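Local coordinates for protein 1,3,6,8-tetrahydroxynaphthalene synthase (Streptomyces coelicolor, PDB 1U0M) that catalyses the iterative condensation of five malonyl-CoA units and the cyclisation of the resulting pentaketide to 1,3,6,8-tetrahydroxynaphthalene, at residues Ala172-Ser177 / Ile312-Val317; Asn218-Ile223 / Thr346-Leu351; Thr250-Ala255 / Ser289-Val294; Tyr275-Gly280 / Arg300-Thr305. All coordinates share one frame; numbering follows the deposited sequence.

Contact 1 (Ala172-Ser177 / Ile312-Val317); sequences ACEFCS and IASAVV
A type II' beta turn from I312 to A315, leading into helix 315-326, presses S314 and A313 against E174 and A172 near the C-terminal end of strand 167-175, joining the N- and C-terminal halves of this thiolase fold. The one hydrogen bond across the contact runs from S314 OG to E174 OE2, 2.7 Å long. It meets the carboxylate oxygen on its anti side, 20° out of the carboxylate plane. S314 has chi1 66°, which sets OG between the backbone N and the carbonyl carbon and aims it at the strand, while a bend at chi2 of E174 brings the acid round to the hydroxyl. The other oxygen, E174 OE1, is taken by C114 N and T115 OG1, so bonds to both oxygens hold this buried carboxylate in place. A glutamate suits the spot because its two oxygens can serve two loops at once. The turn itself is closed by A315 N bonding I312 O at 3.1 Å, and A313 stands at its second position with a phi of 46°, which glycine adopts most easily and alanine less often. Its short side chain packs on E174 and lies about 4 Å, side chain to side chain, from C146, the probable nucleophile by similarity to relatives. Small residues also allow close approach at the other end, where A172 CB rests 4.0 Å from A315 CB.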
loop_
_atom_site.group_PDB
_atom_site.type_symbol
_atom_site.label_atom_id
_atom_site.label_comp_id
_atom_site.label_asym_id
_atom_site.label_seq_id
_atom_site.Cartn_x
_atom_site.Cartn_y
_atom_site.Cartn_z
ATOM N N ALA A 172 -12.975 -0.637 -0.701
ATOM C CA ALA A 172 -12.413 -1.516 -1.712
ATOM C C ALA A 172 -12.931 -1.039 -3.073
ATOM O O ALA A 172 -14.131 -0.940 -3.291
ATOM C CB ALA A 172 -12.844 -2.949 -1.443
ATOM N N CYS A 173 -12.021 -0.733 -3.984
ATOM C CA CYS A 173 -12.410 -0.268 -5.310
ATOM C C CYS A 173 -11.687 -1.115 -6.343
ATOM O O CYS A 173 -10.469 -1.046 -6.460
ATOM C CB CYS A 173 -12.034 1.207 -5.477
ATOM S SG CYS A 173 -12.677 1.966 -6.968
ATOM N N GLU A 174 -12.433 -1.912 -7.096
ATOM C CA GLU A 174 -11.815 -2.782 -8.083
ATOM C C GLU A 174 -12.470 -2.752 -9.462
ATOM O O GLU A 174 -13.624 -3.153 -9.634
ATOM C CB GLU A 174 -11.787 -4.215 -7.535
ATOM C CG GLU A 174 -11.105 -4.338 -6.167
ATOM C CD GLU A 174 -9.577 -4.233 -6.242
ATOM O OE1 GLU A 174 -9.070 -3.685 -7.247
ATOM O OE2 GLU A 174 -8.885 -4.693 -5.297
ATOM N N PHE A 175 -11.712 -2.275 -10.446
ATOM C CA PHE A 175 -12.173 -2.195 -11.830
ATOM C C PHE A 175 -11.296 -3.159 -12.629
ATOM O O PHE A 175 -10.469 -2.735 -13.456
ATOM C CB PHE A 175 -11.983 -0.766 -12.353
ATOM C CG PHE A 175 -12.761 0.283 -11.596
ATOM C CD1 PHE A 175 -12.233 1.562 -11.421
ATOM C CD2 PHE A 175 -14.033 0.009 -11.093
ATOM C CE1 PHE A 175 -12.956 2.560 -10.758
ATOM C CE2 PHE A 175 -14.771 1.001 -10.425
ATOM C CZ PHE A 175 -14.229 2.279 -10.259
ATOM N N CYS A 176 -11.502 -4.457 -12.411
ATOM C CA CYS A 176 -10.671 -5.476 -13.060
ATOM C C CYS A 176 -10.726 -5.424 -14.579
ATOM O O CYS A 176 -9.783 -5.824 -15.242
ATOM C CB CYS A 176 -11.044 -6.887 -12.566
ATOM S SG CYS A 176 -10.908 -7.133 -10.762
ATOM N N SER A 177 -11.832 -4.936 -15.122
ATOM C CA SER A 177 -11.982 -4.830 -16.558
ATOM C C SER A 177 -10.922 -3.918 -17.147
ATOM O O SER A 177 -10.610 -4.012 -18.325
ATOM C CB SER A 177 -13.360 -4.279 -16.905
ATOM O OG SER A 177 -13.513 -2.969 -16.399
ATOM N N ILE A 312 -14.536 -9.896 -7.939
ATOM C CA ILE A 312 -14.308 -8.475 -7.825
ATOM C C ILE A 312 -13.190 -8.189 -6.825
ATOM O O ILE A 312 -13.246 -7.219 -6.061
ATOM C CB ILE A 312 -15.599 -7.755 -7.421
ATOM C CG1 ILE A 312 -16.119 -8.285 -6.084
ATOM C CG2 ILE A 312 -16.659 -8.021 -8.452
ATOM C CD1 ILE A 312 -17.338 -7.564 -5.598
ATOM N N ALA A 313 -12.174 -9.050 -6.855
ATOM C CA ALA A 313 -10.999 -8.943 -6.003
ATOM C C ALA A 313 -11.276 -8.660 -4.534
ATOM O O ALA A 313 -12.135 -9.284 -3.921
ATOM C CB ALA A 313 -10.051 -7.889 -6.558
ATOM N N SER A 314 -10.536 -7.698 -3.988
ATOM C CA SER A 314 -10.630 -7.311 -2.589
ATOM C C SER A 314 -12.049 -7.074 -2.087
ATOM O O SER A 314 -12.319 -7.220 -0.898
ATOM C CB SER A 314 -9.776 -6.060 -2.335
ATOM O OG SER A 314 -10.279 -4.917 -3.019
ATOM N N ALA A 315 -12.961 -6.737 -2.991
ATOM C CA ALA A 315 -14.332 -6.452 -2.598
ATOM C C ALA A 315 -15.213 -7.676 -2.352
ATOM O O ALA A 315 -16.318 -7.533 -1.838
ATOM C CB ALA A 315 -14.981 -5.551 -3.634
ATOM N N VAL A 316 -14.745 -8.873 -2.701
ATOM C CA VAL A 316 -15.561 -10.071 -2.498
ATOM C C VAL A 316 -15.975 -10.312 -1.042
ATOM O O VAL A 316 -17.169 -10.432 -0.759
ATOM C CB VAL A 316 -14.858 -11.347 -3.015
ATOM C CG1 VAL A 316 -15.655 -12.575 -2.605
ATOM C CG2 VAL A 316 -14.737 -11.302 -4.534
ATOM N N VAL A 317 -15.009 -10.392 -0.124
ATOM C CA VAL A 317 -15.346 -10.629 1.282
ATOM C C VAL A 317 -16.447 -9.697 1.739
ATOM O O VAL A 317 -17.443 -10.134 2.309
ATOM C CB VAL A 317 -14.149 -10.420 2.250
ATOM C CG1 VAL A 317 -13.262 -11.629 2.254
ATOM C CG2 VAL A 317 -13.377 -9.189 1.864
#

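Contact 2 (Asn218-Ile223 / Thr346-Leu351); sequences NGSYLI and TAEMSL
The flat groups that meet between G219 and M349 are peptide units. G219 N comes to M349 O from above the carbonyl plane, 36° out of it, at 3.1 Å, while M349 N approaches G219 O nearly along the C=O axis at 3.0 Å. M349 O also accepts N154 ND2, so two donors hold it. Further along this antiparallel pair the bonds joining Y221 and A347 are weak and bent. The face bearing Y221, A347 and M349 is apolar near the strands: M349 bends at its last torsion, chi3 -82°, laying CE against Y221 CB at 3.4 Å, while the tyrosine ring leads away. An unbranched, flexible methionine can bend back in this way, with CE also near G219 O. On the face of N218, S220, L222, T346 and E348 the groups are mostly polar. E348 OE1 lies 3.1 Å from S220 CB, and L222 CD2 reaches T346 OG1 at 3.5 Å. That hydroxyl is bonded to P343 O and to Q138 of the second subunit, and N218 ND2 bonds D158. In the mixed sheet of the thiolase fold, strand 346-355 runs between 212-222 and 337-342, with helix 148-162 against the face of N218 and E348, helix 251-263 against that of M349, and the second subunit reaching N218, S220, L222, T346 and, by its S134, Y221.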
loop_
_atom_site.group_PDB
_atom_site.type_symbol
_atom_site.label_atom_id
_atom_site.label_comp_id
_atom_site.label_asym_id
_atom_site.label_seq_id
_atom_site.Cartn_x
_atom_site.Cartn_y
_atom_site.Cartn_z
ATOM N N ASN A 218 -7.248 -12.267 14.671
ATOM C CA ASN A 218 -6.986 -12.365 13.245
ATOM C C ASN A 218 -5.543 -12.797 13.077
ATOM O O ASN A 218 -4.760 -12.748 14.027
ATOM C CB ASN A 218 -7.234 -11.028 12.539
ATOM C CG ASN A 218 -6.317 -9.929 13.025
ATOM O OD1 ASN A 218 -5.096 -10.049 12.958
ATOM N ND2 ASN A 218 -6.904 -8.843 13.509
ATOM N N GLY A 219 -5.197 -13.234 11.874
ATOM C CA GLY A 219 -3.840 -13.675 11.625
ATOM C C GLY A 219 -3.551 -13.887 10.158
ATOM O O GLY A 219 -4.453 -14.125 9.357
ATOM N N SER A 220 -2.279 -13.808 9.802
ATOM C CA SER A 220 -1.872 -13.988 8.422
ATOM C C SER A 220 -1.149 -15.310 8.242
ATOM O O SER A 220 -0.783 -15.967 9.212
ATOM C CB SER A 220 -0.950 -12.843 7.996
ATOM O OG SER A 220 -0.411 -13.075 6.705
ATOM N N TYR A 221 -0.948 -15.696 6.991
ATOM C CA TYR A 221 -0.241 -16.923 6.684
ATOM C C TYR A 221 0.201 -16.888 5.232
ATOM O O TYR A 221 -0.609 -16.680 4.335
ATOM C CB TYR A 221 -1.130 -18.146 6.948
ATOM C CG TYR A 221 -0.470 -19.440 6.544
ATOM C CD1 TYR A 221 -0.596 -19.928 5.244
ATOM C CD2 TYR A 221 0.360 -20.131 7.432
ATOM C CE1 TYR A 221 0.093 -21.069 4.829
ATOM C CE2 TYR A 221 1.056 -21.272 7.032
ATOM C CZ TYR A 221 0.921 -21.734 5.725
ATOM O OH TYR A 221 1.633 -22.839 5.301
ATOM N N LEU A 222 1.495 -17.090 5.012
ATOM C CA LEU A 222 2.062 -17.078 3.669
ATOM C C LEU A 222 2.454 -18.482 3.235
ATOM O O LEU A 222 3.299 -19.116 3.857
ATOM C CB LEU A 222 3.292 -16.166 3.633
ATOM C CG LEU A 222 3.912 -15.742 2.295
ATOM C CD1 LEU A 222 4.534 -16.933 1.572
ATOM C CD2 LEU A 222 2.834 -15.081 1.441
ATOM N N ILE A 223 1.841 -18.968 2.163
ATOM C CA ILE A 223 2.162 -20.290 1.655
ATOM C C ILE A 223 3.562 -20.246 1.056
ATOM O O ILE A 223 3.792 -19.602 0.034
ATOM C CB ILE A 223 1.172 -20.733 0.565
ATOM C CG1 ILE A 223 -0.222 -20.903 1.171
ATOM C CG2 ILE A 223 1.660 -22.029 -0.079
ATOM C CD1 ILE A 223 -1.265 -21.407 0.189
ATOM N N THR A 346 -0.919 -15.114 -0.090
ATOM C CA THR A 346 -1.287 -14.635 1.232
ATOM C C THR A 346 -2.716 -14.967 1.621
ATOM O O THR A 346 -3.596 -15.094 0.773
ATOM C CB THR A 346 -1.118 -13.121 1.344
ATOM O OG1 THR A 346 0.245 -12.776 1.067
ATOM C CG2 THR A 346 -1.479 -12.646 2.744
ATOM N N ALA A 347 -2.927 -15.095 2.929
ATOM C CA ALA A 347 -4.228 -15.407 3.484
ATOM C C ALA A 347 -4.477 -14.533 4.704
ATOM O O ALA A 347 -3.784 -14.651 5.714
ATOM C CB ALA A 347 -4.282 -16.880 3.874
ATOM N N GLU A 348 -5.446 -13.633 4.600
ATOM C CA GLU A 348 -5.781 -12.779 5.722
ATOM C C GLU A 348 -7.033 -13.372 6.358
ATOM O O GLU A 348 -8.146 -13.189 5.869
ATOM C CB GLU A 348 -6.029 -11.340 5.262
ATOM C CG GLU A 348 -4.774 -10.614 4.767
ATOM C CD GLU A 348 -3.742 -10.380 5.865
ATOM O OE1 GLU A 348 -3.226 -11.369 6.417
ATOM O OE2 GLU A 348 -3.444 -9.206 6.177
ATOM N N MET A 349 -6.824 -14.104 7.447
ATOM C CA MET A 349 -7.898 -14.767 8.176
ATOM C C MET A 349 -8.354 -13.922 9.359
ATOM O O MET A 349 -7.569 -13.181 9.939
ATOM C CB MET A 349 -7.402 -16.133 8.656
ATOM C CG MET A 349 -6.900 -16.999 7.524
ATOM S SD MET A 349 -5.716 -18.272 8.005
ATOM C CE MET A 349 -4.185 -17.312 8.064
ATOM N N SER A 350 -9.627 -14.042 9.711
ATOM C CA SER A 350 -10.195 -13.286 10.822
ATOM C C SER A 350 -11.322 -14.070 11.512
ATOM O O SER A 350 -12.286 -14.479 10.866
ATOM C CB SER A 350 -10.729 -11.949 10.302
ATOM O OG SER A 350 -11.324 -11.194 11.338
ATOM N N LEU A 351 -11.188 -14.288 12.821
ATOM C CA LEU A 351 -12.199 -15.007 13.598
ATOM C C LEU A 351 -13.027 -14.004 14.408
ATOM O O LEU A 351 -12.474 -13.092 15.016
ATOM C CB LEU A 351 -11.526 -16.024 14.536
ATOM C CG LEU A 351 -10.782 -17.214 13.909
ATOM C CD1 LEU A 351 -10.131 -18.071 14.999
ATOM C CD2 LEU A 351 -11.754 -18.045 13.087
#

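Contact 3 (Thr250-Ala255 / Ser289-Val294); sequences TMEPLA and STFLEV
E252 lays its aliphatic stem over one face of the F291 ring. Its CB sits 3.6 Å from the ring centroid and 16° off the normal, a CH-pi contact displaced toward the rim. With CG trans to the backbone N, chi1 -178°, and the chain extended beyond it, the stem runs on across CE1 and brings OE1 to 3.1 Å from F291 CE1. The carboxylate and ring planes stand 66° apart. E252 is an exposed residue, and its methylenes and OE1 both lie against the ring, a fit for a long charged residue at the border of an apolar patch. From the preceding residue M251 CB comes obliquely to F291 CD2 at 3.7 Å. One helical turn on, A255 CB meets F291 CB at 3.8 Å; its small size lets the backbones come near. L292 adds CD1 against A255 O, 3.5 Å away. These contacts lie in an outer layer of the alpha-beta-alpha-beta-alpha fold, made by the first turn of helix 251-263 and by the last turn of helix 281-291 and the residue after it. No hydrogen bond joins the segments 250-255 and 289-294 themselves, though K259 NZ, farther along the first helix, makes a weak one to F291 O. An alanine in place of F291 would probably open a gap beside M251 and leave the stem of E252 without a surface to lie on. Behind the first shell, M251 also packs on I284 and L288 of helix 281-291 and on F341 of strand 337-342. L292 is backed by L258 and Y275, and at E293 the chain leaves the helix with a positive phi.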
loop_
_atom_site.group_PDB
_atom_site.type_symbol
_atom_site.label_atom_id
_atom_site.label_comp_id
_atom_site.label_asym_id
_atom_site.label_seq_id
_atom_site.Cartn_x
_atom_site.Cartn_y
_atom_site.Cartn_z
ATOM N N THR A 250 -3.518 -25.558 -3.928
ATOM C CA THR A 250 -2.898 -24.959 -2.744
ATOM C C THR A 250 -3.864 -24.936 -1.556
ATOM O O THR A 250 -3.488 -24.574 -0.437
ATOM C CB THR A 250 -2.421 -23.510 -3.026
ATOM O OG1 THR A 250 -3.555 -22.655 -3.208
ATOM C CG2 THR A 250 -1.552 -23.470 -4.282
ATOM N N MET A 251 -5.107 -25.329 -1.809
ATOM C CA MET A 251 -6.123 -25.363 -0.768
ATOM C C MET A 251 -5.736 -26.369 0.320
ATOM O O MET A 251 -6.054 -26.185 1.497
ATOM C CB MET A 251 -7.472 -25.750 -1.369
ATOM C CG MET A 251 -8.634 -24.908 -0.875
ATOM S SD MET A 251 -8.523 -23.195 -1.433
ATOM C CE MET A 251 -7.879 -22.390 0.015
ATOM N N GLU A 252 -5.042 -27.429 -0.083
ATOM C CA GLU A 252 -4.610 -28.457 0.857
ATOM C C GLU A 252 -3.668 -27.865 1.905
ATOM O O GLU A 252 -3.910 -27.991 3.105
ATOM C CB GLU A 252 -3.927 -29.613 0.104
ATOM C CG GLU A 252 -3.477 -30.773 0.988
ATOM C CD GLU A 252 -2.972 -31.971 0.187
ATOM O OE1 GLU A 252 -3.767 -32.554 -0.583
ATOM O OE2 GLU A 252 -1.781 -32.335 0.328
ATOM N N PRO A 253 -2.586 -27.201 1.471
ATOM C CA PRO A 253 -1.642 -26.612 2.426
ATOM C C PRO A 253 -2.212 -25.461 3.254
ATOM O O PRO A 253 -1.700 -25.154 4.327
ATOM C CB PRO A 253 -0.493 -26.151 1.532
ATOM C CG PRO A 253 -0.552 -27.109 0.382
ATOM C CD PRO A 253 -2.028 -27.155 0.108
ATOM N N LEU A 254 -3.269 -24.829 2.757
ATOM C CA LEU A 254 -3.870 -23.700 3.457
ATOM C C LEU A 254 -4.861 -24.097 4.537
ATOM O O LEU A 254 -4.990 -23.406 5.549
ATOM C CB LEU A 254 -4.558 -22.767 2.456
ATOM C CG LEU A 254 -5.434 -21.642 3.025
ATOM C CD1 LEU A 254 -4.650 -20.784 4.002
ATOM C CD2 LEU A 254 -5.941 -20.795 1.887
ATOM N N ALA A 255 -5.566 -25.202 4.317
ATOM C CA ALA A 255 -6.557 -25.694 5.271
ATOM C C ALA A 255 -6.034 -25.696 6.710
ATOM O O ALA A 255 -6.682 -25.155 7.614
ATOM C CB ALA A 255 -7.009 -27.094 4.872
ATOM N N SER A 289 -13.960 -26.426 0.867
ATOM C CA SER A 289 -15.102 -27.080 1.499
ATOM C C SER A 289 -14.846 -28.575 1.653
ATOM O O SER A 289 -15.745 -29.335 2.018
ATOM C CB SER A 289 -16.365 -26.871 0.663
ATOM O OG SER A 289 -16.211 -27.412 -0.638
ATOM N N THR A 290 -13.617 -28.993 1.366
ATOM C CA THR A 290 -13.238 -30.401 1.471
ATOM C C THR A 290 -12.014 -30.554 2.372
ATOM O O THR A 290 -12.076 -31.225 3.399
ATOM C CB THR A 290 -12.924 -31.008 0.079
ATOM O OG1 THR A 290 -11.950 -30.198 -0.589
ATOM C CG2 THR A 290 -14.185 -31.089 -0.772
ATOM N N PHE A 291 -10.904 -29.933 1.981
ATOM C CA PHE A 291 -9.671 -30.004 2.754
ATOM C C PHE A 291 -9.887 -29.526 4.188
ATOM O O PHE A 291 -9.236 -30.018 5.110
ATOM C CB PHE A 291 -8.574 -29.169 2.077
ATOM C CG PHE A 291 -7.966 -29.831 0.862
ATOM C CD1 PHE A 291 -7.307 -31.047 0.982
ATOM C CD2 PHE A 291 -8.051 -29.237 -0.393
ATOM C CE1 PHE A 291 -6.737 -31.670 -0.136
ATOM C CE2 PHE A 291 -7.484 -29.851 -1.520
ATOM C CZ PHE A 291 -6.824 -31.071 -1.390
ATOM N N LEU A 292 -10.807 -28.576 4.366
ATOM C CA LEU A 292 -11.112 -28.027 5.685
ATOM C C LEU A 292 -12.157 -28.930 6.316
ATOM O O LEU A 292 -12.047 -29.293 7.484
ATOM C CB LEU A 292 -11.659 -26.592 5.595
ATOM C CG LEU A 292 -11.478 -25.792 6.885
ATOM C CD1 LEU A 292 -10.064 -25.238 6.921
ATOM C CD2 LEU A 292 -12.468 -24.661 6.955
ATOM N N GLU A 293 -13.176 -29.280 5.534
ATOM C CA GLU A 293 -14.231 -30.180 5.986
ATOM C C GLU A 293 -15.392 -29.519 6.698
ATOM O O GLU A 293 -15.823 -29.962 7.753
ATOM C CB GLU A 293 -13.639 -31.274 6.886
ATOM C CG GLU A 293 -12.378 -31.921 6.325
ATOM C CD GLU A 293 -11.668 -32.787 7.326
ATOM O OE1 GLU A 293 -11.601 -32.405 8.511
ATOM O OE2 GLU A 293 -11.153 -33.849 6.931
ATOM N N VAL A 294 -15.888 -28.449 6.100
ATOM C CA VAL A 294 -17.034 -27.754 6.633
ATOM C C VAL A 294 -18.152 -28.405 5.839
ATOM O O VAL A 294 -18.520 -29.563 6.073
ATOM C CB VAL A 294 -16.953 -26.234 6.370
ATOM C CG1 VAL A 294 -18.291 -25.570 6.645
ATOM C CG2 VAL A 294 -15.896 -25.640 7.247
#

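Contact 4 (Tyr275-Gly280 / Arg300-Thr305); sequences YIVHAG and RFSRAT
S302 spends its hydroxyl on the strand facing it: OG donates to V277 O at 2.6 Å. Its chi1 of -48° puts OG anti to the carbonyl carbon, beside the backbone N, and so swings the hydroxyl off the helix surface to the strand. Serine suits a place where helix and strand come close, being short enough to fit and still able to donate. I276 works differently. It has CG1 anti to the carbonyl carbon (chi1 -59°) and turns again at chi2, which brings CD1 round to the helix until it lies 3.7 Å from F301 CB and 3.9 Å from F301 CD2, beside the root of the aromatic ring. V277 points its own side chain away, toward F299 and L285. Replacing S302 by an alanine would probably leave V277 O without this donor in a buried place. The strand and helix axes pass 7.3 Å apart at 42°. Strand 276-278 is the last of the mixed sheet within this chain: I276 and H278 bond to strand 337-342 on one side, while I276 also packs on A320 and L324 of helix 315-326, and helix 281-291 lies against V277 and A279.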
loop_
_atom_site.group_PDB
_atom_site.type_symbol
_atom_site.label_atom_id
_atom_site.label_comp_id
_atom_site.label_asym_id
_atom_site.label_seq_id
_atom_site.Cartn_x
_atom_site.Cartn_y
_atom_site.Cartn_z
ATOM N N TYR A 275 -19.160 -18.435 7.782
ATOM C CA TYR A 275 -18.121 -18.647 6.778
ATOM C C TYR A 275 -18.200 -17.666 5.615
ATOM O O TYR A 275 -19.012 -17.827 4.702
ATOM C CB TYR A 275 -18.170 -20.074 6.236
ATOM C CG TYR A 275 -17.449 -21.087 7.096
ATOM C CD1 TYR A 275 -18.019 -21.577 8.272
ATOM C CD2 TYR A 275 -16.189 -21.557 6.733
ATOM C CE1 TYR A 275 -17.349 -22.516 9.066
ATOM C CE2 TYR A 275 -15.510 -22.490 7.520
ATOM C CZ TYR A 275 -16.096 -22.968 8.681
ATOM O OH TYR A 275 -15.427 -23.912 9.433
ATOM N N ILE A 276 -17.347 -16.648 5.658
ATOM C CA ILE A 276 -17.287 -15.630 4.613
ATOM C C ILE A 276 -15.850 -15.559 4.099
ATOM O O ILE A 276 -15.075 -14.693 4.507
ATOM C CB ILE A 276 -17.705 -14.246 5.163
ATOM C CG1 ILE A 276 -19.132 -14.313 5.715
ATOM C CG2 ILE A 276 -17.613 -13.198 4.069
ATOM C CD1 ILE A 276 -20.179 -14.657 4.680
ATOM N N VAL A 277 -15.499 -16.482 3.208
ATOM C CA VAL A 277 -14.154 -16.534 2.658
ATOM C C VAL A 277 -14.132 -16.239 1.163
ATOM O O VAL A 277 -15.050 -16.613 0.437
ATOM C CB VAL A 277 -13.520 -17.917 2.876
ATOM C CG1 VAL A 277 -13.801 -18.393 4.282
ATOM C CG2 VAL A 277 -14.055 -18.904 1.859
ATOM N N HIS A 278 -13.075 -15.570 0.708
ATOM C CA HIS A 278 -12.947 -15.249 -0.703
ATOM C C HIS A 278 -11.931 -16.121 -1.416
ATOM O O HIS A 278 -10.761 -16.180 -1.041
ATOM C CB HIS A 278 -12.560 -13.783 -0.911
ATOM C CG HIS A 278 -12.107 -13.479 -2.308
ATOM N ND1 HIS A 278 -12.798 -13.906 -3.421
ATOM C CD2 HIS A 278 -11.020 -12.819 -2.771
ATOM C CE1 HIS A 278 -12.154 -13.526 -4.510
ATOM N NE2 HIS A 278 -11.072 -12.865 -4.143
ATOM N N ALA A 279 -12.406 -16.789 -2.457
ATOM C CA ALA A 279 -11.577 -17.648 -3.281
ATOM C C ALA A 279 -12.045 -17.408 -4.715
ATOM O O ALA A 279 -13.247 -17.302 -4.975
ATOM C CB ALA A 279 -11.773 -19.110 -2.884
ATOM N N GLY A 280 -11.094 -17.302 -5.637
ATOM C CA GLY A 280 -11.440 -17.066 -7.026
ATOM C C GLY A 280 -12.113 -18.252 -7.684
ATOM O O GLY A 280 -11.503 -19.304 -7.859
ATOM N N ARG A 300 -21.892 -20.103 0.891
ATOM C CA ARG A 300 -23.033 -19.768 0.055
ATOM C C ARG A 300 -22.995 -18.300 -0.351
ATOM O O ARG A 300 -23.368 -17.947 -1.471
ATOM C CB ARG A 300 -24.335 -20.059 0.812
ATOM C CG ARG A 300 -25.590 -19.575 0.096
ATOM C CD ARG A 300 -26.883 -20.005 0.795
ATOM N NE ARG A 300 -27.099 -19.362 2.092
ATOM C CZ ARG A 300 -26.523 -19.737 3.231
ATOM N NH1 ARG A 300 -25.684 -20.764 3.248
ATOM N NH2 ARG A 300 -26.794 -19.086 4.356
ATOM N N PHE A 301 -22.542 -17.456 0.571
ATOM C CA PHE A 301 -22.466 -16.014 0.343
ATOM C C PHE A 301 -21.333 -15.632 -0.599
ATOM O O PHE A 301 -21.495 -14.769 -1.459
ATOM C CB PHE A 301 -22.311 -15.300 1.688
ATOM C CG PHE A 301 -23.472 -15.516 2.613
ATOM C CD1 PHE A 301 -24.641 -14.774 2.468
ATOM C CD2 PHE A 301 -23.421 -16.502 3.594
ATOM C CE1 PHE A 301 -25.743 -15.012 3.282
ATOM C CE2 PHE A 301 -24.518 -16.746 4.413
ATOM C CZ PHE A 301 -25.681 -15.998 4.254
ATOM N N SER A 302 -20.189 -16.280 -0.436
ATOM C CA SER A 302 -19.045 -16.010 -1.292
ATOM C C SER A 302 -19.426 -16.403 -2.712
ATOM O O SER A 302 -19.327 -15.602 -3.644
ATOM C CB SER A 302 -17.843 -16.840 -0.841
ATOM O OG SER A 302 -17.651 -16.741 0.560
ATOM N N ARG A 303 -19.875 -17.645 -2.860
ATOM C CA ARG A 303 -20.266 -18.163 -4.160
ATOM C C ARG A 303 -21.355 -17.307 -4.803
ATOM O O ARG A 303 -21.457 -17.245 -6.027
ATOM C CB ARG A 303 -20.733 -19.617 -4.030
ATOM C CG ARG A 303 -20.777 -20.359 -5.359
ATOM C CD ARG A 303 -20.946 -21.873 -5.203
ATOM N NE ARG A 303 -19.820 -22.505 -4.514
ATOM C CZ ARG A 303 -19.699 -22.592 -3.192
ATOM N NH1 ARG A 303 -20.641 -22.090 -2.404
ATOM N NH2 ARG A 303 -18.631 -23.175 -2.658
ATOM N N ALA A 304 -22.158 -16.642 -3.982
ATOM C CA ALA A 304 -23.226 -15.786 -4.488
ATOM C C ALA A 304 -22.655 -14.527 -5.149
ATOM O O ALA A 304 -23.171 -14.055 -6.167
ATOM C CB ALA A 304 -24.159 -15.394 -3.351
ATOM N N THR A 305 -21.593 -13.979 -4.565
ATOM C CA THR A 305 -20.961 -12.779 -5.116
ATOM C C THR A 305 -20.339 -13.118 -6.463
ATOM O O THR A 305 -20.471 -12.372 -7.435
ATOM C CB THR A 305 -19.836 -12.253 -4.192
ATOM O OG1 THR A 305 -20.382 -11.942 -2.908
ATOM C CG2 THR A 305 -19.184 -11.002 -4.781
#

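In the fold
All four contacts are largely buried, but contact 1 lies deepest, about 5 Å from the centre of the chain, and contact 3 farthest out, at about 20 Å, with one exposed residue. Contacts 1, 2 and 4 reach the same mixed sheet, and the chemistry follows the place: a carboxylate gripped at the heart, backbone pairing within the sheet, a single serine bond at its edge strand, and apolar and CH-pi packing between the segments of contact 3. Contacts 1 and 4 touch where V316 packs on H278, which also meets C146 and N311, consistent with the family's Cys-His-Asn triad. Y275 packs against L292 of contact 3, while A347 meets L254. Contact 2 alone touches the second subunit.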